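Local coordinates for antifreeze protein (Marinomonas primoryensis, PDB 5JUH) that binds its Antarctic bacterium to diatoms and ice as part of a 1.5-MDa adhesin, whose C-terminal RTX domain probably serves its type I secretion, at residues Ala166-Gly169 and Asn173-Ser176; Asp86-Leu91 and Asp95-Asn100; Asp125-Ile130 and Val190-Glu195. One frame throughout, in Å; residues are numbered along the deposited sequence.

Contact 1: residues Ala166-Gly169 and Asn173-Ser176; sequences ANFG and NFDS. With CA (calcium ion), chain B.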
loop_
_atom_site.group_PDB
_atom_site.type_symbol
_atom_site.label_atom_id
_atom_site.label_comp_id
_atom_site.label_asym_id
_atom_site.label_seq_id
_atom_site.Cartn_x
_atom_site.Cartn_y
_atom_site.Cartn_z
ATOM N N ALA A 166 -0.889 -5.401 -5.132
ATOM C CA ALA A 166 -0.729 -4.664 -6.390
ATOM C C ALA A 166 0.528 -5.209 -7.045
ATOM O O ALA A 166 1.364 -5.733 -6.348
ATOM C CB ALA A 166 -0.605 -3.133 -6.234
ATOM N N ASN A 167 0.693 -4.950 -8.344
ATOM C CA ASN A 167 1.994 -5.163 -8.979
ATOM C C ASN A 167 2.675 -3.827 -9.046
ATOM O O ASN A 167 2.096 -2.865 -9.523
ATOM C CB ASN A 167 1.770 -5.738 -10.376
ATOM C CG ASN A 167 1.237 -7.163 -10.291
ATOM O OD1 ASN A 167 0.188 -7.489 -10.897
ATOM N ND2 ASN A 167 1.866 -7.936 -9.579
ATOM N N PHE A 168 3.861 -3.706 -8.513
ATOM C CA PHE A 168 4.645 -2.492 -8.501
ATOM C C PHE A 168 5.514 -2.392 -9.721
ATOM O O PHE A 168 6.226 -3.326 -10.017
ATOM C CB PHE A 168 5.409 -2.364 -7.197
ATOM C CG PHE A 168 4.536 -2.190 -5.981
ATOM C CD1 PHE A 168 4.068 -0.910 -5.706
ATOM C CD2 PHE A 168 4.060 -3.266 -5.272
ATOM C CE1 PHE A 168 3.260 -0.670 -4.646
ATOM C CE2 PHE A 168 3.167 -3.079 -4.236
ATOM C CZ PHE A 168 2.762 -1.758 -3.951
ATOM N N GLY A 169 5.396 -1.326 -10.500
ATOM C CA GLY A 169 6.058 -1.162 -11.763
ATOM C C GLY A 169 7.454 -0.595 -11.697
ATOM O O GLY A 169 7.980 -0.425 -10.608
ATOM N N ASN A 173 10.045 2.725 -6.061
ATOM C CA ASN A 173 11.274 2.884 -5.241
ATOM C C ASN A 173 10.886 2.633 -3.824
ATOM O O ASN A 173 10.180 3.517 -3.239
ATOM C CB ASN A 173 11.905 4.197 -5.418
ATOM C CG ASN A 173 13.247 4.279 -4.775
ATOM O OD1 ASN A 173 13.632 3.483 -3.968
ATOM N ND2 ASN A 173 14.025 5.226 -5.213
ATOM N N PHE A 174 11.300 1.548 -3.181
ATOM C CA PHE A 174 10.964 1.291 -1.815
ATOM C C PHE A 174 12.002 1.810 -0.778
ATOM O O PHE A 174 11.902 1.517 0.387
ATOM C CB PHE A 174 10.703 -0.205 -1.614
ATOM C CG PHE A 174 9.302 -0.687 -2.024
ATOM C CD1 PHE A 174 8.736 -0.331 -3.187
ATOM C CD2 PHE A 174 8.614 -1.438 -1.227
ATOM C CE1 PHE A 174 7.481 -0.736 -3.543
ATOM C CE2 PHE A 174 7.356 -1.930 -1.587
ATOM C CZ PHE A 174 6.800 -1.545 -2.735
ATOM N N ASP A 175 12.887 2.677 -1.190
ATOM C CA ASP A 175 13.865 3.328 -0.306
ATOM C C ASP A 175 13.229 4.558 0.309
ATOM O O ASP A 175 13.267 5.663 -0.250
ATOM C CB ASP A 175 15.049 3.706 -1.121
ATOM C CG ASP A 175 16.216 4.401 -0.226
ATOM O OD1 ASP A 175 16.219 4.292 1.055
ATOM O OD2 ASP A 175 17.043 5.058 -0.928
ATOM N N SER A 176 12.633 4.378 1.478
ATOM C CA SER A 176 11.886 5.510 2.125
ATOM C C SER A 176 12.790 6.535 2.749
ATOM O O SER A 176 12.446 7.682 2.841
ATOM C CB SER A 176 10.902 4.986 3.122
ATOM O OG SER A 176 11.512 4.250 4.191
HETATM CA CA CA B . 16.848 2.917 2.598
HETATM O O HOH W 1 17.590 1.697 4.586
#
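Both phenylalanines of this pair carry CG anti to the carbonyl carbon and beside the backbone N, at chi1 -65° in Phe168 and -81° in Phe174, and these rotations bring the rings together at about a right angle. The result is a T-shaped (edge-to-face) stack between the end of a strand that extends one sheet of the RTX beta-roll and the loop that follows it. Phe168 starts toward the loop from its CB and offers a ring face. The side chain of Phe174 starts neither toward nor away from the strand, but its ring ends nearer, with the edge leading. Phe174 CZ stands 3.9 Å above the plane of the Phe168 ring, over its centre, and neighbouring CE1 of Phe174 comes 4.0 Å from Phe168 CD1. With ring centroids 5.2 Å apart and planes at 87°, the C-H edge of one ring points into the pi face of the other. Val158 of strand 157-160 touches both rings, while Ile111 of strand 110-111 packs on Phe168 and Val182, in a loop, on Phe174.

The loop itself is shaped by an Asx turn: Asp175 N donates to Asn173 OD1 at 3.0 Å, approaching from above the carbonyl plane. The turn ends at Asp175, the first ligand of a calcium site shared with Asn177, Val179, Gly181, Asp186 and a water, the protein ligands being spaced much as in an EF-hand loop. The stack thus packs the residue just before the metal loop against strand 163-168. Asp175 binds the ion through one oxygen alone: its OD1 is 2.2 Å from the calcium, whereas OD2 of the same carboxylate remains 4.1 Å away.

Contact 2: residues Asp86-Leu91 and Asp95-Asn100; sequences DTLTGL and DIFILN. With CA (calcium ion), chain H; CA (calcium ion), chain G; CA (calcium ion), chain E; CA (calcium ion), chain D.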
loop_
_atom_site.group_PDB
_atom_site.type_symbol
_atom_site.label_atom_id
_atom_site.label_comp_id
_atom_site.label_asym_id
_atom_site.label_seq_id
_atom_site.Cartn_x
_atom_site.Cartn_y
_atom_site.Cartn_z
ATOM N N ASP A 86 -6.172 -2.001 -13.500
ATOM C CA ASP A 86 -5.935 -0.582 -13.811
ATOM C C ASP A 86 -4.467 -0.269 -13.618
ATOM O O ASP A 86 -3.842 -0.901 -12.772
ATOM C CB ASP A 86 -6.742 0.333 -12.885
ATOM C CG ASP A 86 -8.243 0.190 -12.978
ATOM O OD1 ASP A 86 -8.844 0.872 -13.773
ATOM O OD2 ASP A 86 -8.802 -0.573 -12.231
ATOM N N THR A 87 -3.978 0.665 -14.410
ATOM C CA THR A 87 -2.590 1.138 -14.209
ATOM C C THR A 87 -2.709 2.510 -13.530
ATOM O O THR A 87 -3.307 3.406 -14.058
ATOM C CB THR A 87 -1.913 1.200 -15.616
ATOM O OG1 THR A 87 -1.974 -0.125 -16.123
ATOM C CG2 THR A 87 -0.565 1.645 -15.513
ATOM N N LEU A 88 -2.087 2.648 -12.408
ATOM C CA LEU A 88 -2.205 3.818 -11.546
ATOM C C LEU A 88 -0.829 4.468 -11.512
ATOM O O LEU A 88 0.166 3.782 -11.235
ATOM C CB LEU A 88 -2.592 3.457 -10.065
ATOM C CG LEU A 88 -3.870 2.557 -9.962
ATOM C CD1 LEU A 88 -4.076 2.309 -8.437
ATOM C CD2 LEU A 88 -5.048 3.271 -10.499
ATOM N N THR A 89 -0.755 5.754 -11.749
ATOM C CA THR A 89 0.499 6.500 -11.679
ATOM C C THR A 89 0.290 7.808 -10.879
ATOM O O THR A 89 -0.557 8.624 -11.261
ATOM C CB THR A 89 0.965 6.869 -13.139
ATOM O OG1 THR A 89 1.101 5.638 -13.881
ATOM C CG2 THR A 89 2.262 7.591 -13.158
ATOM N N GLY A 90 1.080 8.030 -9.833
ATOM C CA GLY A 90 0.835 9.193 -8.993
ATOM C C GLY A 90 1.530 10.486 -9.455
ATOM O O GLY A 90 1.070 11.580 -9.153
ATOM N N LEU A 91 2.648 10.302 -10.157
ATOM C CA LEU A 91 3.501 11.413 -10.515
ATOM C C LEU A 91 4.055 12.051 -9.231
ATOM O O LEU A 91 4.146 11.390 -8.187
ATOM C CB LEU A 91 2.885 12.330 -11.560
ATOM C CG LEU A 91 2.527 11.662 -12.893
ATOM C CD1 LEU A 91 1.950 12.700 -13.861
ATOM C CD2 LEU A 91 3.680 10.903 -13.522
ATOM N N ASP A 95 1.155 10.635 -3.010
ATOM C CA ASP A 95 -0.129 10.154 -3.525
ATOM C C ASP A 95 -0.556 8.970 -2.724
ATOM O O ASP A 95 0.247 8.084 -2.380
ATOM C CB ASP A 95 0.052 9.803 -5.020
ATOM C CG ASP A 95 0.528 10.984 -5.809
ATOM O OD1 ASP A 95 -0.157 12.015 -5.807
ATOM O OD2 ASP A 95 1.626 10.930 -6.339
ATOM N N ILE A 96 -1.874 8.871 -2.524
ATOM C CA ILE A 96 -2.448 7.685 -1.870
ATOM C C ILE A 96 -3.052 6.818 -2.999
ATOM O O ILE A 96 -3.856 7.285 -3.797
ATOM C CB ILE A 96 -3.572 8.064 -0.888
ATOM C CG1 ILE A 96 -2.992 8.880 0.248
ATOM C CG2 ILE A 96 -4.326 6.828 -0.425
ATOM C CD1 ILE A 96 -4.017 9.584 1.092
ATOM N N PHE A 97 -2.643 5.576 -3.028
ATOM C CA PHE A 97 -3.240 4.608 -3.910
ATOM C C PHE A 97 -4.163 3.733 -3.120
ATOM O O PHE A 97 -3.753 3.043 -2.194
ATOM C CB PHE A 97 -2.147 3.712 -4.612
ATOM C CG PHE A 97 -1.139 4.542 -5.384
ATOM C CD1 PHE A 97 -1.324 4.824 -6.711
ATOM C CD2 PHE A 97 0.058 5.002 -4.807
ATOM C CE1 PHE A 97 -0.424 5.571 -7.442
ATOM C CE2 PHE A 97 0.957 5.762 -5.519
ATOM C CZ PHE A 97 0.744 5.999 -6.827
ATOM N N ILE A 98 -5.461 3.838 -3.434
ATOM C CA ILE A 98 -6.444 2.961 -2.779
ATOM C C ILE A 98 -6.605 1.673 -3.496
ATOM O O ILE A 98 -6.803 1.699 -4.700
ATOM C CB ILE A 98 -7.836 3.700 -2.687
ATOM C CG1 ILE A 98 -7.717 5.047 -1.958
ATOM C CG2 ILE A 98 -8.835 2.804 -1.975
ATOM C CD1 ILE A 98 -9.019 5.871 -1.965
ATOM N N LEU A 99 -6.446 0.562 -2.817
ATOM C CA LEU A 99 -6.458 -0.728 -3.475
ATOM C C LEU A 99 -7.666 -1.549 -2.972
ATOM O O LEU A 99 -7.990 -1.589 -1.824
ATOM C CB LEU A 99 -5.148 -1.511 -3.150
ATOM C CG LEU A 99 -3.964 -0.778 -3.832
ATOM C CD1 LEU A 99 -2.728 -1.514 -3.356
ATOM C CD2 LEU A 99 -4.001 -0.904 -5.328
ATOM N N ASN A 100 -8.240 -2.236 -3.909
ATOM C CA ASN A 100 -9.347 -3.176 -3.726
ATOM C C ASN A 100 -8.829 -4.562 -3.543
ATOM O O ASN A 100 -7.887 -5.023 -4.211
ATOM C CB ASN A 100 -10.339 -3.034 -4.902
ATOM C CG ASN A 100 -9.730 -3.353 -6.230
ATOM O OD1 ASN A 100 -10.295 -4.246 -7.034
ATOM N ND2 ASN A 100 -8.633 -2.691 -6.534
HETATM CA CA CA H . 0.693 13.287 -7.603
HETATM CA CA CA G . 3.855 10.483 -6.066
HETATM CA CA CA E . -8.914 -2.503 -10.866
HETATM CA CA CA D . -11.075 0.140 -12.920
HETATM O O HOH W 2 -8.281 -4.423 -9.470
HETATM O O HOH W 3 -11.392 2.401 -13.541
HETATM O O HOH W 4 -11.302 -0.779 -15.087
HETATM O O HOH W 5 -13.395 0.041 -13.034
HETATM O O HOH W 6 -9.232 -1.064 -9.032
#
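Asp95 OD2 is gripped by two calcium ions at once, at 2.3 Å from the chain G ion and at a longer 2.8 Å from the chain H ion. The carboxylate is bidentate on the latter, with Asp95 OD1 2.4 Å from it. Across the gap, backbone oxygens supply the matching ligands: Gly90 O lies 2.3 Å from the chain H calcium and Leu91 O 2.3 Å from the chain G calcium. Oxygens that would otherwise repel one another are thus drawn together by shared metal, as in the calcium-binding turns of RTX beta-rolls. Asp86 bridges another calcium pair at the far end of its strand. There a water bound to the chain E ion donates to Asn100 OD1 at 3.2 Å, so both ends of the two segments are linked through metal.

Between the metal clusters the filling is apolar. Phe97 keeps CG beside its backbone N (chi1 -57°), which sends the ring toward Leu88 and the Gly90 turn. The two side chains run antiparallel alongside one another, with Leu88 CB 3.8 Å from Phe97 CD1, and the ring edge reaches the turn where Phe97 CZ is 3.6 Å from Gly90 N. The segments run nearly opposite ways on facing sheets of the roll: strand 87-89 lies between strands 68-69 and 110-111, and strand 96-98 between 76-78 and 120-122, where Phe97 also packs on Leu77 and Leu121.

Contact 3: residues Asp125-Ile130 and Val190-Glu195; sequences DLLTGI and VIYNNE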
loop_
_atom_site.group_PDB
_atom_site.type_symbol
_atom_site.label_atom_id
_atom_site.label_comp_id
_atom_site.label_asym_id
_atom_site.label_seq_id
_atom_site.Cartn_x
_atom_site.Cartn_y
_atom_site.Cartn_z
ATOM N N ASP A 125 -9.448 -2.054 2.439
ATOM C CA ASP A 125 -10.287 -3.109 1.850
ATOM C C ASP A 125 -9.675 -4.502 1.883
ATOM O O ASP A 125 -10.348 -5.465 1.927
ATOM C CB ASP A 125 -10.595 -2.734 0.381
ATOM C CG ASP A 125 -11.750 -3.554 -0.203
ATOM O OD1 ASP A 125 -12.790 -3.504 0.364
ATOM O OD2 ASP A 125 -11.521 -4.166 -1.172
ATOM N N LEU A 126 -8.380 -4.592 1.919
ATOM C CA LEU A 126 -7.722 -5.877 2.029
ATOM C C LEU A 126 -7.666 -6.424 3.439
ATOM O O LEU A 126 -7.441 -7.567 3.624
ATOM C CB LEU A 126 -6.248 -5.718 1.495
ATOM C CG LEU A 126 -6.421 -5.575 -0.021
ATOM C CD1 LEU A 126 -6.278 -4.263 -0.638
ATOM C CD2 LEU A 126 -5.694 -6.641 -0.697
ATOM N N LEU A 127 -7.750 -5.544 4.409
ATOM C CA LEU A 127 -7.517 -5.850 5.789
ATOM C C LEU A 127 -8.794 -6.093 6.602
ATOM O O LEU A 127 -8.801 -6.859 7.535
ATOM C CB LEU A 127 -6.674 -4.762 6.405
ATOM C CG LEU A 127 -5.231 -4.759 5.904
ATOM C CD1 LEU A 127 -4.606 -3.438 6.198
ATOM C CD2 LEU A 127 -4.407 -5.930 6.525
ATOM N N THR A 128 -9.843 -5.406 6.206
ATOM C CA THR A 128 -11.107 -5.428 7.001
ATOM C C THR A 128 -11.784 -6.781 7.088
ATOM O O THR A 128 -12.310 -7.094 8.172
ATOM C CB THR A 128 -12.113 -4.362 6.543
ATOM O OG1 THR A 128 -12.473 -4.594 5.194
ATOM C CG2 THR A 128 -11.513 -2.993 6.652
ATOM N N GLY A 129 -11.700 -7.579 6.063
ATOM C CA GLY A 129 -12.305 -8.908 6.106
ATOM C C GLY A 129 -11.487 -9.991 6.780
ATOM O O GLY A 129 -11.914 -11.194 6.794
ATOM N N ILE A 130 -10.294 -9.648 7.333
ATOM C CA ILE A 130 -9.526 -10.619 8.157
ATOM C C ILE A 130 -10.162 -10.766 9.493
ATOM O O ILE A 130 -10.576 -9.788 10.112
ATOM C CB ILE A 130 -8.104 -10.105 8.325
ATOM C CG1 ILE A 130 -7.445 -10.023 6.964
ATOM C CG2 ILE A 130 -7.351 -10.957 9.308
ATOM C CD1 ILE A 130 -6.026 -9.382 7.060
ATOM N N VAL A 190 0.999 3.024 5.244
ATOM C CA VAL A 190 -0.180 2.216 5.040
ATOM C C VAL A 190 -1.320 2.908 5.766
ATOM O O VAL A 190 -1.172 3.302 6.952
ATOM C CB VAL A 190 -0.011 0.821 5.611
ATOM C CG1 VAL A 190 -1.291 0.052 5.610
ATOM C CG2 VAL A 190 1.115 0.109 4.938
ATOM N N ILE A 191 -2.421 3.103 5.038
ATOM C CA ILE A 191 -3.645 3.720 5.580
ATOM C C ILE A 191 -4.680 2.602 5.871
ATOM O O ILE A 191 -4.890 1.712 5.080
ATOM C CB ILE A 191 -4.205 4.757 4.628
ATOM C CG1 ILE A 191 -3.189 5.955 4.566
ATOM C CG2 ILE A 191 -5.540 5.258 5.111
ATOM C CD1 ILE A 191 -3.375 6.770 3.339
ATOM N N TYR A 192 -5.211 2.637 7.085
ATOM C CA TYR A 192 -6.275 1.747 7.496
ATOM C C TYR A 192 -7.313 2.640 8.223
ATOM O O TYR A 192 -7.004 3.355 9.163
ATOM C CB TYR A 192 -5.756 0.700 8.464
ATOM C CG TYR A 192 -6.803 -0.284 8.976
ATOM C CD1 TYR A 192 -7.216 -1.289 8.191
ATOM C CD2 TYR A 192 -7.437 -0.161 10.208
ATOM C CE1 TYR A 192 -8.181 -2.175 8.615
ATOM C CE2 TYR A 192 -8.362 -1.027 10.601
ATOM C CZ TYR A 192 -8.739 -2.033 9.798
ATOM O OH TYR A 192 -9.696 -3.014 10.238
ATOM N N ASN A 193 -8.531 2.628 7.672
ATOM C CA ASN A 193 -9.608 3.484 8.259
ATOM C C ASN A 193 -9.175 4.956 8.418
ATOM O O ASN A 193 -9.412 5.559 9.432
ATOM C CB ASN A 193 -10.078 2.875 9.560
ATOM C CG ASN A 193 -10.917 1.645 9.375
ATOM O OD1 ASN A 193 -11.516 1.404 8.359
ATOM N ND2 ASN A 193 -11.094 0.943 10.474
ATOM N N ASN A 194 -8.635 5.540 7.328
ATOM C CA ASN A 194 -8.292 6.931 7.275
ATOM C C ASN A 194 -7.253 7.430 8.233
ATOM O O ASN A 194 -7.130 8.609 8.452
ATOM C CB ASN A 194 -9.521 7.861 7.311
ATOM C CG ASN A 194 -10.574 7.395 6.362
ATOM O OD1 ASN A 194 -11.645 6.994 6.751
ATOM N ND2 ASN A 194 -10.276 7.445 5.150
ATOM N N GLU A 195 -6.442 6.554 8.753
ATOM C CA GLU A 195 -5.299 6.929 9.597
ATOM C C GLU A 195 -4.066 6.156 9.035
ATOM O O GLU A 195 -4.183 5.104 8.464
ATOM C CB GLU A 195 -5.568 6.554 11.061
ATOM C CG GLU A 195 -6.594 7.638 11.628
ATOM C CD GLU A 195 -7.050 7.563 13.044
ATOM O OE1 GLU A 195 -7.484 8.624 13.751
ATOM O OE2 GLU A 195 -7.076 6.353 13.377
#
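The Tyr192 ring has Asn193 CG over one face, 3.9 Å above the ring plane and nearer its perimeter than its centre, while Leu127 comes in obliquely at CD1 and CE1, and Thr128, in one of its two conformers, near CE1. Tyr192 ends the first strand of a beta-hairpin with a two-residue (2:2) loop, Asn193-Asn194. Its type I' turn runs from Tyr192 to Glu195 and joins strands 187-192 and 195-200 at the margin of the sheet that continues one face of the RTX beta-roll. Tyr192 N donates to Glu195 O at 3.0 Å, and Glu195 N returns a bond to Tyr192 O at 3.3 Å, closing the hairpin. A chi1 of 179° sets the tyrosine ring trans to the backbone N and carries it toward the short helix 124-127.

Leu127 supplies the nearest atom there, its CB 3.7 Å from Tyr192 CE1, and its CD1 packs 3.9 Å from Tyr192 CD1. Leu127 also touches Phe146 and Leu147 of helix 140-150, and Tyr192 touches Val143 of the same helix, so helix 124-127, the hairpin end and helix 140-150 meet at one place. A type I turn from Leu127 to Ile130 carries the chain onward. The phenol is fixed at its far end by a hydrogen bond between Tyr192 OH and Pro134 O.

In the fold
Contact 2 touches both of the others. Leu99 serves both sides: its CD1 packs 3.9 Å from Ala166 CB of contact 1, and its O lies 3.4 Å from Leu126 CD1 of contact 3. Ile96 CD1 also meets Ile191 CD1 at 3.7 Å. Contacts 1 and 3 do not touch; their centres are about 19 Å apart, on opposite sides of the chain's centre, and their nearest atoms about 7 Å apart. Strand 163-168 of contact 1 leads through the Asp175 calcium loop to strand 187-192 of contact 3. Metal ions enter contact 2 directly and border contact 1, whereas contact 3 is apolar packing, with the Tyr192 side chain about 10 Å from a bound calcium.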